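Local coordinates for protein endolysin (Escherichia coli O157 typing phage 15, PDB 7M5I) that probably breaks down host peptidoglycan by hydrolysing beta-1,4 glycosidic bonds, as a phage lysozyme that helps release new virus particles from the infected cell, at residues A[16-21]-A[62-67]; A[77-82]-A[86-91]; A[109-114]-A[120-125]. All blocks are in the same frame, centred on the assembly; numbering follows the deposited sequence.

Contact 1: A[16-21]-A[62-67]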
loop_
_atom_site.group_PDB
_atom_site.type_symbol
_atom_site.label_atom_id
_atom_site.label_comp_id
_atom_site.label_asym_id
_atom_site.label_seq_id
_atom_site.Cartn_x
_atom_site.Cartn_y
_atom_site.Cartn_z
ATOM N N ALA A 16 0.086 -9.328 -2.800
ATOM C CA ALA A 16 -0.729 -8.801 -1.698
ATOM C C ALA A 16 -1.329 -7.445 -2.081
ATOM O O ALA A 16 -2.557 -7.216 -1.870
ATOM C CB ALA A 16 0.042 -8.741 -0.397
ATOM N N ILE A 17 -0.554 -6.553 -2.676
ATOM C CA ILE A 17 -1.090 -5.215 -3.076
ATOM C C ILE A 17 -2.155 -5.441 -4.145
ATOM O O ILE A 17 -3.210 -4.766 -4.068
ATOM C CB ILE A 17 0.060 -4.283 -3.524
ATOM C CG1 ILE A 17 0.945 -4.025 -2.299
ATOM C CG2 ILE A 17 -0.536 -3.009 -4.097
ATOM C CD1 ILE A 17 2.152 -3.138 -2.557
ATOM N N LYS A 18 -1.916 -6.334 -5.102
ATOM C CA LYS A 18 -2.932 -6.666 -6.139
ATOM C C LYS A 18 -4.214 -7.081 -5.427
ATOM O O LYS A 18 -5.312 -6.692 -5.846
ATOM C CB LYS A 18 -2.434 -7.758 -7.085
ATOM C CG LYS A 18 -1.338 -7.335 -8.048
ATOM C CD LYS A 18 -0.852 -8.524 -8.823
ATOM C CE LYS A 18 0.127 -8.213 -9.920
ATOM N NZ LYS A 18 0.750 -9.456 -10.399
ATOM N N PHE A 19 -4.101 -7.973 -4.461
ATOM C CA PHE A 19 -5.244 -8.548 -3.720
ATOM C C PHE A 19 -6.028 -7.445 -3.010
ATOM O O PHE A 19 -7.271 -7.369 -3.077
ATOM C CB PHE A 19 -4.706 -9.582 -2.765
ATOM C CG PHE A 19 -5.772 -10.203 -1.888
ATOM C CD1 PHE A 19 -6.146 -9.624 -0.704
ATOM C CD2 PHE A 19 -6.384 -11.368 -2.284
ATOM C CE1 PHE A 19 -7.127 -10.215 0.093
ATOM C CE2 PHE A 19 -7.366 -11.962 -1.482
ATOM C CZ PHE A 19 -7.761 -11.344 -0.327
ATOM N N PHE A 20 -5.319 -6.515 -2.362
ATOM C CA PHE A 20 -5.941 -5.382 -1.638
ATOM C C PHE A 20 -6.646 -4.390 -2.586
ATOM O O PHE A 20 -7.721 -3.822 -2.206
ATOM C CB PHE A 20 -4.909 -4.628 -0.793
ATOM C CG PHE A 20 -4.292 -5.449 0.309
ATOM C CD1 PHE A 20 -5.048 -6.372 1.068
ATOM C CD2 PHE A 20 -2.958 -5.263 0.637
ATOM C CE1 PHE A 20 -4.444 -7.115 2.066
ATOM C CE2 PHE A 20 -2.358 -6.012 1.637
ATOM C CZ PHE A 20 -3.086 -6.945 2.345
ATOM N N GLU A 21 -6.123 -4.203 -3.799
ATOM C CA GLU A 21 -6.660 -3.206 -4.748
ATOM C C GLU A 21 -7.847 -3.804 -5.513
ATOM O O GLU A 21 -8.727 -3.018 -5.990
ATOM C CB GLU A 21 -5.585 -2.730 -5.718
ATOM C CG GLU A 21 -4.466 -1.932 -5.061
ATOM C CD GLU A 21 -4.888 -0.579 -4.504
ATOM O OE1 GLU A 21 -5.936 -0.038 -4.929
ATOM O OE2 GLU A 21 -4.314 -0.192 -3.492
ATOM N N GLN A 62 1.984 -3.830 -15.177
ATOM C CA GLN A 62 3.001 -2.803 -15.572
ATOM C C GLN A 62 2.693 -1.486 -14.847
ATOM O O GLN A 62 3.642 -0.849 -14.282
ATOM C CB GLN A 62 3.078 -2.719 -17.098
ATOM C CG GLN A 62 3.806 -1.499 -17.654
ATOM C CD GLN A 62 3.631 -1.337 -19.162
ATOM O OE1 GLN A 62 3.348 -2.308 -19.890
ATOM N NE2 GLN A 62 3.813 -0.108 -19.670
ATOM N N TYR A 63 1.426 -1.050 -14.859
ATOM C CA TYR A 63 1.049 0.251 -14.282
ATOM C C TYR A 63 1.213 0.194 -12.771
ATOM O O TYR A 63 1.609 1.209 -12.176
ATOM C CB TYR A 63 -0.375 0.633 -14.695
ATOM C CG TYR A 63 -0.582 0.714 -16.178
ATOM C CD1 TYR A 63 0.438 1.045 -17.046
ATOM C CD2 TYR A 63 -1.825 0.452 -16.706
ATOM C CE1 TYR A 63 0.256 1.053 -18.419
ATOM C CE2 TYR A 63 -2.039 0.476 -18.075
ATOM C CZ TYR A 63 -1.012 0.819 -18.921
ATOM O OH TYR A 63 -1.200 0.881 -20.272
ATOM N N LEU A 64 0.901 -0.924 -12.149
ATOM C CA LEU A 64 0.982 -1.059 -10.666
ATOM C C LEU A 64 2.485 -1.002 -10.289
ATOM O O LEU A 64 2.835 -0.251 -9.321
ATOM C CB LEU A 64 0.351 -2.349 -10.172
ATOM C CG LEU A 64 0.494 -2.600 -8.666
ATOM C CD1 LEU A 64 -0.273 -1.557 -7.877
ATOM C CD2 LEU A 64 0.022 -4.006 -8.318
ATOM N N LEU A 65 3.337 -1.700 -11.014
ATOM C CA LEU A 65 4.808 -1.655 -10.776
ATOM C C LEU A 65 5.312 -0.204 -10.859
ATOM O O LEU A 65 6.120 0.180 -9.988
ATOM C CB LEU A 65 5.545 -2.552 -11.763
ATOM C CG LEU A 65 5.407 -4.052 -11.508
ATOM C CD1 LEU A 65 6.001 -4.841 -12.656
ATOM C CD2 LEU A 65 6.016 -4.434 -10.168
ATOM N N ALA A 66 4.841 0.558 -11.830
ATOM C CA ALA A 66 5.313 1.949 -12.030
ATOM C C ALA A 66 4.783 2.788 -10.851
ATOM O O ALA A 66 5.567 3.589 -10.323
ATOM C CB ALA A 66 4.837 2.495 -13.341
ATOM N N ASP A 67 3.519 2.579 -10.457
ATOM C CA ASP A 67 2.811 3.292 -9.364
ATOM C C ASP A 67 3.593 3.090 -8.039
ATOM O O ASP A 67 3.676 4.070 -7.236
ATOM C CB ASP A 67 1.411 2.741 -9.099
ATOM C CG ASP A 67 0.279 3.054 -10.080
ATOM O OD1 ASP A 67 0.459 4.049 -10.844
ATOM O OD2 ASP A 67 -0.789 2.214 -10.090
#
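Leu64 reaches across to Ile17 and Lys18, joining helix 11-21, which carries the predicted catalytic Glu21 at its C-terminal end, to the long helix 57-78 of this glycoside hydrolase family 24 (phage lysozyme) fold. The direct contact is apolar. Leu64 has CG anti to its own backbone N (chi1 176°), and its two methyls then divide the work: CD1 meets the branch methyl of Ile17, with 4.1 Å between Leu64 CD1 and Ile17 CG2, while CD2 goes to the aliphatic root of Lys18. Each pair crosses at a slant. Leu14, one turn back on helix 11-21, also packs on Leu64, and Ser93 of helix 85-98 touches Ile17.

The polar interactions lie beside this packing. Beyond CG the lysine chain is extended and carries NZ past the leucine to a salt bridge with Glu61, just ahead of residues 62-67, so one side chain reaches helix 57-78 both with its methylenes and with its charge. Glu21 OE2 has a long, weak ion pair with Arg145. The closest approach across the two segments is Lys18 CG to Leu64 CD2, at 3.6 Å.

Contact 2: A[77-82]-A[86-91]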
loop_
_atom_site.group_PDB
_atom_site.type_symbol
_atom_site.label_atom_id
_atom_site.label_comp_id
_atom_site.label_asym_id
_atom_site.label_seq_id
_atom_site.Cartn_x
_atom_site.Cartn_y
_atom_site.Cartn_z
ATOM N N LYS A 77 14.065 4.701 2.417
ATOM C CA LYS A 77 14.678 5.894 3.048
ATOM C C LYS A 77 14.217 6.046 4.502
ATOM O O LYS A 77 15.034 6.470 5.316
ATOM C CB LYS A 77 14.360 7.127 2.203
ATOM C CG LYS A 77 15.132 7.197 0.890
ATOM C CD LYS A 77 14.308 7.755 -0.281
ATOM C CE LYS A 77 15.064 7.907 -1.584
ATOM N NZ LYS A 77 16.074 8.991 -1.473
ATOM N N ALA A 78 13.005 5.629 4.855
ATOM C CA ALA A 78 12.446 5.772 6.223
ATOM C C ALA A 78 12.986 4.696 7.186
ATOM O O ALA A 78 13.070 4.955 8.367
ATOM C CB ALA A 78 10.974 5.746 6.185
ATOM N N ILE A 79 13.369 3.531 6.679
ATOM C CA ILE A 79 13.827 2.406 7.538
ATOM C C ILE A 79 15.284 2.638 7.900
ATOM O O ILE A 79 16.052 3.005 7.003
ATOM C CB ILE A 79 13.611 1.077 6.816
ATOM C CG1 ILE A 79 12.120 0.753 6.814
ATOM C CG2 ILE A 79 14.418 -0.016 7.448
ATOM C CD1 ILE A 79 11.793 -0.378 5.912
ATOM N N LYS A 80 15.614 2.446 9.170
ATOM C CA LYS A 80 16.979 2.734 9.704
ATOM C C LYS A 80 17.602 1.479 10.329
ATOM O O LYS A 80 18.751 1.571 10.832
ATOM C CB LYS A 80 16.899 3.887 10.700
ATOM C CG LYS A 80 16.388 5.178 10.083
ATOM C CD LYS A 80 16.637 6.390 10.925
ATOM C CE LYS A 80 15.602 7.485 10.762
ATOM N NZ LYS A 80 15.845 8.583 11.729
ATOM N N VAL A 81 16.949 0.340 10.238
ATOM C CA VAL A 81 17.387 -0.941 10.842
ATOM C C VAL A 81 17.234 -2.041 9.808
ATOM O O VAL A 81 16.404 -1.955 8.900
ATOM C CB VAL A 81 16.604 -1.306 12.111
ATOM C CG1 VAL A 81 16.853 -0.268 13.228
ATOM C CG2 VAL A 81 15.121 -1.536 11.824
ATOM N N PRO A 82 17.984 -3.132 9.959
ATOM C CA PRO A 82 17.761 -4.340 9.170
ATOM C C PRO A 82 16.316 -4.802 9.280
ATOM O O PRO A 82 15.779 -4.788 10.350
ATOM C CB PRO A 82 18.749 -5.360 9.777
ATOM C CG PRO A 82 19.822 -4.509 10.329
ATOM C CD PRO A 82 19.128 -3.265 10.870
ATOM N N ASN A 86 9.337 -9.640 4.525
ATOM C CA ASN A 86 7.882 -9.565 4.828
ATOM C C ASN A 86 7.623 -8.259 5.573
ATOM O O ASN A 86 6.577 -7.646 5.352
ATOM C CB ASN A 86 7.378 -10.801 5.569
ATOM C CG ASN A 86 8.152 -11.106 6.818
ATOM O OD1 ASN A 86 9.282 -11.593 6.693
ATOM N ND2 ASN A 86 7.580 -10.870 7.989
ATOM N N GLU A 87 8.502 -7.809 6.455
ATOM C CA GLU A 87 8.331 -6.493 7.106
ATOM C C GLU A 87 8.330 -5.394 6.040
ATOM O O GLU A 87 7.406 -4.517 6.062
ATOM C CB GLU A 87 9.427 -6.226 8.118
ATOM C CG GLU A 87 9.298 -7.038 9.388
ATOM C CD GLU A 87 10.578 -7.076 10.228
ATOM O OE1 GLU A 87 11.602 -6.467 9.783
ATOM O OE2 GLU A 87 10.527 -7.638 11.330
ATOM N N PHE A 88 9.272 -5.452 5.104
ATOM C CA PHE A 88 9.364 -4.456 4.000
ATOM C C PHE A 88 8.078 -4.523 3.164
ATOM O O PHE A 88 7.465 -3.433 2.899
ATOM C CB PHE A 88 10.581 -4.704 3.121
ATOM C CG PHE A 88 10.787 -3.605 2.119
ATOM C CD1 PHE A 88 11.272 -2.354 2.519
ATOM C CD2 PHE A 88 10.491 -3.797 0.789
ATOM C CE1 PHE A 88 11.510 -1.351 1.589
ATOM C CE2 PHE A 88 10.733 -2.793 -0.142
ATOM C CZ PHE A 88 11.220 -1.568 0.273
ATOM N N ASP A 89 7.650 -5.708 2.764
ATOM C CA ASP A 89 6.428 -5.855 1.938
ATOM C C ASP A 89 5.231 -5.191 2.632
ATOM O O ASP A 89 4.435 -4.444 1.951
ATOM C CB ASP A 89 6.118 -7.299 1.598
ATOM C CG ASP A 89 7.077 -7.982 0.654
ATOM O OD1 ASP A 89 7.830 -7.284 -0.087
ATOM O OD2 ASP A 89 7.052 -9.266 0.657
ATOM N N ALA A 90 5.041 -5.471 3.910
ATOM C CA ALA A 90 3.924 -4.923 4.691
ATOM C C ALA A 90 4.009 -3.405 4.770
ATOM O O ALA A 90 2.980 -2.701 4.585
ATOM C CB ALA A 90 3.845 -5.536 6.050
ATOM N N LEU A 91 5.185 -2.859 5.072
ATOM C CA LEU A 91 5.355 -1.390 5.190
ATOM C C LEU A 91 5.100 -0.734 3.828
ATOM O O LEU A 91 4.435 0.291 3.814
ATOM C CB LEU A 91 6.777 -1.083 5.674
ATOM C CG LEU A 91 7.057 -1.549 7.106
ATOM C CD1 LEU A 91 8.557 -1.421 7.381
ATOM C CD2 LEU A 91 6.273 -0.768 8.141
HETATM O O HOH W 1 13.375 -5.293 11.615
#
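Glu87 and Pro82 meet through one water, which donates to Glu87 OE1 at 2.8 Å and to Pro82 O, also at 2.8 Å. OE1 accepts a second hydrogen bond, from the backbone N of Thr84, and OE2 forms a salt bridge with Lys117, so both oxygens of this buried carboxylate are engaged. That surrounding would be expected to favour the ionised form. The water thus ties the turn joining two helices to the first part of the helix that follows it.

Deeper in, the contact is apolar and rests on Ile79, the first residue to leave helical geometry at the end of helix 57-78. Its CG1 stands anti to the carbonyl carbon (chi1 -74°), and the extended chi2 carries CD1 across to helix 85-98. There this single methyl serves two partners. It meets Leu91 tip to tip, with 3.7 Å between Ile79 CD1 and Leu91 CD1, and it sits at the edge of the Phe88 ring, in the ring plane, with Ile79 CD1 4.0 Å from Phe88 CD1.

Helices 57-78 and 85-98 are joined by the loop 79-84, and Ile79, at the start of that loop, packs on the first turns of helix 85-98. Val75 of helix 57-78 touches both Phe88 and Leu91, Phe108 of helix 107-113 packs on Leu91, and Tyr153 of helix 140-155 lies against Glu87.

Contact 3: A[109-114]-A[120-125]. With PO4 (phosphate ion), chain D.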
loop_
_atom_site.group_PDB
_atom_site.type_symbol
_atom_site.label_atom_id
_atom_site.label_comp_id
_atom_site.label_asym_id
_atom_site.label_seq_id
_atom_site.Cartn_x
_atom_site.Cartn_y
_atom_site.Cartn_z
ATOM N N ILE A 109 6.422 3.537 12.112
ATOM C CA ILE A 109 7.794 3.515 11.522
ATOM C C ILE A 109 8.817 3.804 12.637
ATOM O O ILE A 109 9.914 3.198 12.586
ATOM C CB ILE A 109 7.932 4.498 10.360
ATOM C CG1 ILE A 109 9.102 4.093 9.459
ATOM C CG2 ILE A 109 8.087 5.922 10.861
ATOM C CD1 ILE A 109 8.813 2.861 8.594
ATOM N N LYS A 110 8.450 4.649 13.606
ATOM C CA LYS A 110 9.280 4.923 14.808
ATOM C C LYS A 110 9.491 3.622 15.587
ATOM O O LYS A 110 10.628 3.309 15.976
ATOM C CB LYS A 110 8.610 6.042 15.601
ATOM C CG LYS A 110 8.853 7.435 15.028
ATOM C CD LYS A 110 8.581 8.565 16.066
ATOM C CE LYS A 110 8.224 9.941 15.505
ATOM N NZ LYS A 110 6.909 9.999 14.820
ATOM N N ARG A 111 8.425 2.855 15.793
ATOM C CA ARG A 111 8.484 1.588 16.552
ATOM C C ARG A 111 9.301 0.570 15.756
ATOM O O ARG A 111 10.129 -0.158 16.374
ATOM C CB ARG A 111 7.084 1.076 16.903
ATOM C CG ARG A 111 6.372 1.981 17.898
ATOM C CD ARG A 111 5.005 1.430 18.227
ATOM N NE ARG A 111 4.357 2.192 19.265
ATOM C CZ ARG A 111 3.144 1.946 19.751
ATOM N NH1 ARG A 111 2.445 0.920 19.329
ATOM N NH2 ARG A 111 2.654 2.726 20.690
ATOM N N HIS A 112 9.104 0.493 14.435
ATOM C CA HIS A 112 9.899 -0.424 13.588
ATOM C C HIS A 112 11.381 -0.095 13.809
ATOM O O HIS A 112 12.170 -1.045 14.080
ATOM C CB HIS A 112 9.566 -0.285 12.105
ATOM C CG HIS A 112 10.415 -1.153 11.247
ATOM N ND1 HIS A 112 10.225 -2.503 11.173
ATOM C CD2 HIS A 112 11.496 -0.881 10.511
ATOM C CE1 HIS A 112 11.097 -3.020 10.354
ATOM N NE2 HIS A 112 11.910 -2.060 9.969
ATOM N N ASN A 113 11.731 1.195 13.765
ATOM C CA ASN A 113 13.143 1.640 13.853
ATOM C C ASN A 113 13.702 1.445 15.268
ATOM O O ASN A 113 14.915 1.381 15.365
ATOM C CB ASN A 113 13.316 3.061 13.315
ATOM C CG ASN A 113 13.228 3.100 11.798
ATOM O OD1 ASN A 113 13.529 2.110 11.121
ATOM N ND2 ASN A 113 12.812 4.237 11.260
ATOM N N ALA A 114 12.862 1.287 16.299
ATOM C CA ALA A 114 13.258 1.002 17.698
ATOM C C ALA A 114 13.323 -0.514 17.974
ATOM O O ALA A 114 13.683 -0.874 19.118
ATOM C CB ALA A 114 12.295 1.677 18.649
ATOM N N CYS A 120 4.944 -1.960 16.435
ATOM C CA CYS A 120 4.811 -1.481 15.032
ATOM C C CYS A 120 3.523 -2.088 14.451
ATOM O O CYS A 120 2.687 -1.300 13.913
ATOM C CB CYS A 120 6.005 -1.856 14.164
ATOM S SG CYS A 120 5.787 -1.434 12.405
ATOM N N ALA A 121 3.324 -3.398 14.584
ATOM C CA ALA A 121 2.109 -4.080 14.045
ATOM C C ALA A 121 0.852 -3.443 14.657
ATOM O O ALA A 121 -0.151 -3.214 13.920
ATOM C CB ALA A 121 2.133 -5.567 14.279
ATOM N N GLU A 122 0.846 -3.179 15.961
ATOM C CA GLU A 122 -0.303 -2.488 16.592
ATOM C C GLU A 122 -0.514 -1.109 15.963
ATOM O O GLU A 122 -1.674 -0.801 15.589
ATOM C CB GLU A 122 -0.103 -2.427 18.119
ATOM C CG GLU A 122 -0.232 -3.804 18.754
ATOM C CD GLU A 122 0.295 -3.937 20.175
ATOM O OE1 GLU A 122 0.940 -2.967 20.687
ATOM O OE2 GLU A 122 0.082 -5.036 20.749
ATOM N N ALA A 123 0.526 -0.277 15.875
ATOM C CA ALA A 123 0.419 1.127 15.400
ATOM C C ALA A 123 0.069 1.185 13.900
ATOM O O ALA A 123 -0.561 2.171 13.434
ATOM C CB ALA A 123 1.695 1.867 15.708
ATOM N N MET A 124 0.455 0.164 13.131
ATOM C CA MET A 124 0.098 0.067 11.711
ATOM C C MET A 124 -1.443 0.122 11.589
ATOM O O MET A 124 -1.959 0.763 10.643
ATOM C CB MET A 124 0.623 -1.241 11.110
ATOM C CG MET A 124 2.043 -1.152 10.698
ATOM S SD MET A 124 2.722 -2.769 10.236
ATOM C CE MET A 124 1.878 -3.171 8.717
ATOM N N GLN A 125 -2.121 -0.520 12.500
ATOM C CA GLN A 125 -3.587 -0.758 12.409
ATOM C C GLN A 125 -4.378 0.459 12.899
ATOM O O GLN A 125 -5.584 0.494 12.660
ATOM C CB GLN A 125 -3.867 -2.041 13.156
ATOM C CG GLN A 125 -3.211 -3.226 12.462
ATOM C CD GLN A 125 -3.681 -4.468 13.117
ATOM O OE1 GLN A 125 -4.815 -4.888 12.877
ATOM N NE2 GLN A 125 -2.814 -4.990 13.990
HETATM P P PO4 D . 5.565 5.297 21.082
HETATM O O1 PO4 D . 6.199 5.402 22.465
HETATM O O2 PO4 D . 4.279 6.137 21.048
HETATM O O3 PO4 D . 5.260 3.838 20.820
HETATM O O4 PO4 D . 6.544 5.805 20.015
HETATM O O HOH W 2 -0.075 -0.435 20.814
#
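A helical hairpin in the phage lysozyme fold brings Arg111 alongside Cys120: the short segments 109-113 and 120-124 run almost antiparallel, at 171°, with their axes 8.6 Å apart. The backbones come close near the turn, with 5.0 Å between Arg111 CA and Cys120 CA, and the root of the arginine side chain rests on the partner backbone, Arg111 CB lying 3.7 Å from Cys120 N. On the inner side, the cysteine sulfur is anti to its backbone N (chi1 174°) and packs against the root of the histidine, with 4.0 Å between Cys120 SG and His112 CB. The imidazole turns off toward helix 140-155 and the loop before helix 85-98, and is held at both nitrogens, ND1 by Tyr153 OH and NE2 by Thr83 OG1, which fixes the rotation of the ring.

Arg111 runs along the outer side, extended from CG to NE, so that its guanidinium reaches past Cys120 to the next turn of the partner helix. NH1 lies 3.8 Å from Ala123 CB, obliquely to the guanidinium plane, and hydrogen-bonds to Gly119 O. A phosphate ion, probably from the crystallisation liquor, meets the edge of the group: its O3 faces NE at a modelled distance too short to be taken literally, and bonds weakly to NH2. Glu122 is too far for a salt bridge, although the opposite charges probably still attract. A water connects the two side chains, accepting from Arg111 NH1 at 3.2 Å and donating to Glu122 OE1 at 2.7 Å.

Contacts 1 and 2 both use helix 57-78 and are buried and apolar where the segments touch directly, but they lie 18 Å apart between centres: contact 1 sets the helix against the one bearing the predicted catalytic glutamate, contact 2 sets the residue just after its C-terminal end against helix 85-98. Contact 3 has a buried inner side too, yet its outer side is polar and takes in a phosphate and a water. Contacts 2 and 3 adjoin, with centres 10 Å apart: Asn113 probably hydrogen-bonds through OD1 to Lys80 N and through ND2 to Ala78 O, while His112 packs on Glu87. Contact 1 lies across the chain's centre from contact 3.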